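Side-chain contact in erythrocyte membrane protein 1 (PDB 2XU0), which probably binds host cell-surface receptors through adhesion domains such as this N-terminal rosetting domain, a Duffy-binding-like module preceded by the N-terminal segment: residues L396-E401 / D430-L435. The protein carries 10 engineered substitutions. Sequence-based numbering, arbitrary orientation.
Sequences LKYSME and DKFLNL. With PRO (proline), chain B.
Tyr398 and Phe432 lay their rings over one another in an offset stack, the one side-chain contact that joins these two helical segments. The ring centroids are 4.4 Å apart and the planes are inclined by 19°. The rings are displaced so that Tyr398 CE1 sits over one face of Phe432, toward its rim and 3.5 Å from its CG, while Phe432 CD2 lies over a face of Tyr398, likewise near the rim. The displacement brings the hydroxyl end over the CB side of the Phe432 ring, with Tyr398 OH 3.4 Å from Phe432 CB. Both rings leave their helices with CG anti to the backbone N (chi1 -176° in Tyr398, -178° in Phe432), which sends them into the gap between backbones whose nearest CA atoms, those of the same two residues, are 9.0 Å apart. Tyr398 is buried, and its OH is hydrogen-bonded to Tyr426 O, which ties the end of the tyrosine to the loop before helix 429-437. On the same helix, Leu396 and Met400 belong to the pocket of the bound proline, Met400 SD lying 3.6 Å from PRO O, while Asn126 N and Gly127 N hydrogen-bond the ligand. Within the C-terminal Duffy-binding-like subdomain, the stack joins short helix 429-437 to long helix 371-407, and Phe312 and Leu313 of helix 311-338 and Leu421 of helix 415-423 border the tyrosine.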
loop_
_atom_site.group_PDB
_atom_site.type_symbol
_atom_site.label_atom_id
_atom_site.label_comp_id
_atom_site.label_asym_id
_atom_site.label_seq_id
_atom_site.Cartn_x
_atom_site.Cartn_y
_atom_site.Cartn_z
ATOM N N LEU A 396 15.359 -7.185 3.747
ATOM C CA LEU A 396 15.827 -7.828 4.971
ATOM C C LEU A 396 14.643 -8.252 5.857
ATOM O O LEU A 396 14.648 -9.365 6.389
ATOM C CB LEU A 396 16.771 -6.887 5.763
ATOM C CG LEU A 396 18.144 -6.656 5.166
ATOM C CD1 LEU A 396 18.796 -5.436 5.771
ATOM C CD2 LEU A 396 19.042 -7.847 5.394
ATOM N N LYS A 397 13.652 -7.378 6.018
ATOM C CA LYS A 397 12.482 -7.674 6.837
ATOM C C LYS A 397 11.747 -8.896 6.307
ATOM O O LYS A 397 11.230 -9.663 7.110
ATOM C CB LYS A 397 11.523 -6.459 6.925
ATOM C CG LYS A 397 10.395 -6.622 7.996
ATOM C CD LYS A 397 10.991 -6.726 9.379
ATOM C CE LYS A 397 10.020 -6.629 10.516
ATOM N NZ LYS A 397 10.753 -6.705 11.807
ATOM N N TYR A 398 11.662 -9.049 4.968
ATOM C CA TYR A 398 11.023 -10.178 4.307
ATOM C C TYR A 398 11.718 -11.474 4.725
ATOM O O TYR A 398 11.059 -12.413 5.183
ATOM C CB TYR A 398 11.006 -10.026 2.766
ATOM C CG TYR A 398 10.260 -11.158 2.094
ATOM C CD1 TYR A 398 8.871 -11.146 2.013
ATOM C CD2 TYR A 398 10.922 -12.324 1.703
ATOM C CE1 TYR A 398 8.165 -12.228 1.479
ATOM C CE2 TYR A 398 10.228 -13.396 1.131
ATOM C CZ TYR A 398 8.847 -13.351 1.039
ATOM O OH TYR A 398 8.135 -14.406 0.512
ATOM N N SER A 399 13.050 -11.513 4.581
ATOM C CA SER A 399 13.854 -12.664 4.983
ATOM C C SER A 399 13.591 -13.016 6.476
ATOM O O SER A 399 13.340 -14.171 6.799
ATOM C CB SER A 399 15.328 -12.353 4.738
ATOM O OG SER A 399 16.144 -13.427 5.169
ATOM N N MET A 400 13.586 -12.008 7.351
ATOM C CA MET A 400 13.331 -12.131 8.779
ATOM C C MET A 400 11.938 -12.706 9.077
ATOM O O MET A 400 11.842 -13.562 9.939
ATOM C CB MET A 400 13.507 -10.781 9.474
ATOM C CG MET A 400 14.965 -10.340 9.549
ATOM S SD MET A 400 15.119 -8.583 9.911
ATOM C CE MET A 400 14.721 -8.576 11.666
ATOM N N GLU A 401 10.868 -12.249 8.349
ATOM C CA GLU A 401 9.501 -12.768 8.516
ATOM C C GLU A 401 9.432 -14.238 8.106
ATOM O O GLU A 401 8.833 -15.031 8.822
ATOM C CB GLU A 401 8.448 -11.898 7.772
ATOM C CG GLU A 401 8.316 -10.492 8.339
ATOM C CD GLU A 401 7.912 -10.442 9.805
ATOM O OE1 GLU A 401 6.696 -10.494 10.088
ATOM O OE2 GLU A 401 8.807 -10.371 10.674
ATOM N N ASP A 430 14.008 -13.919 -3.858
ATOM C CA ASP A 430 14.064 -13.784 -5.308
ATOM C C ASP A 430 12.697 -14.089 -5.935
ATOM O O ASP A 430 12.264 -13.313 -6.781
ATOM C CB ASP A 430 15.148 -14.697 -5.909
ATOM C CG ASP A 430 16.506 -14.656 -5.212
ATOM O OD1 ASP A 430 16.559 -14.928 -3.979
ATOM O OD2 ASP A 430 17.525 -14.427 -5.906
ATOM N N LYS A 431 11.994 -15.174 -5.498
ATOM C CA LYS A 431 10.663 -15.495 -6.038
ATOM C C LYS A 431 9.617 -14.452 -5.622
ATOM O O LYS A 431 8.745 -14.124 -6.411
ATOM C CB LYS A 431 10.211 -16.925 -5.686
ATOM C CG LYS A 431 11.216 -18.009 -6.073
ATOM C CD LYS A 431 11.376 -18.213 -7.584
ATOM C CE LYS A 431 12.665 -18.931 -7.913
ATOM N NZ LYS A 431 12.709 -19.378 -9.331
ATOM N N PHE A 432 9.714 -13.926 -4.398
ATOM C CA PHE A 432 8.806 -12.887 -3.931
ATOM C C PHE A 432 9.065 -11.564 -4.677
ATOM O O PHE A 432 8.111 -10.841 -4.955
ATOM C CB PHE A 432 8.837 -12.724 -2.382
ATOM C CG PHE A 432 7.848 -11.669 -1.926
ATOM C CD1 PHE A 432 6.509 -11.985 -1.739
ATOM C CD2 PHE A 432 8.252 -10.348 -1.734
ATOM C CE1 PHE A 432 5.579 -10.992 -1.404
ATOM C CE2 PHE A 432 7.330 -9.363 -1.389
ATOM C CZ PHE A 432 5.995 -9.691 -1.223
ATOM N N LEU A 433 10.344 -11.256 -5.012
ATOM C CA LEU A 433 10.695 -10.051 -5.748
ATOM C C LEU A 433 10.140 -10.051 -7.181
ATOM O O LEU A 433 9.759 -8.986 -7.668
ATOM C CB LEU A 433 12.209 -9.705 -5.709
ATOM C CG LEU A 433 12.787 -9.287 -4.339
ATOM C CD1 LEU A 433 14.304 -9.050 -4.421
ATOM C CD2 LEU A 433 12.135 -8.028 -3.809
ATOM N N ASN A 434 10.014 -11.243 -7.798
ATOM C CA ASN A 434 9.410 -11.444 -9.124
ATOM C C ASN A 434 7.951 -11.021 -9.079
ATOM O O ASN A 434 7.470 -10.457 -10.045
ATOM C CB ASN A 434 9.458 -12.932 -9.564
ATOM C CG ASN A 434 10.816 -13.539 -9.814
ATOM O OD1 ASN A 434 10.990 -14.760 -9.726
ATOM N ND2 ASN A 434 11.798 -12.729 -10.184
ATOM N N LEU A 435 7.249 -11.270 -7.961
ATOM C CA LEU A 435 5.845 -10.853 -7.797
ATOM C C LEU A 435 5.745 -9.313 -7.809
ATOM O O LEU A 435 4.803 -8.762 -8.393
ATOM C CB LEU A 435 5.259 -11.402 -6.481
ATOM C CG LEU A 435 5.239 -12.927 -6.279
ATOM C CD1 LEU A 435 4.476 -13.303 -4.995
ATOM C CD2 LEU A 435 4.730 -13.685 -7.522
HETATM N N PRO B . 18.921 -9.084 11.112
HETATM C CA PRO B . 19.898 -8.145 10.531
HETATM C C PRO B . 19.317 -6.735 10.402
HETATM O O PRO B . 18.068 -6.614 10.249
HETATM C CB PRO B . 20.213 -8.759 9.148
HETATM C CG PRO B . 19.054 -9.684 8.839
HETATM C CD PRO B . 18.567 -10.177 10.176
HETATM O OXT PRO B . 20.109 -5.761 10.404
#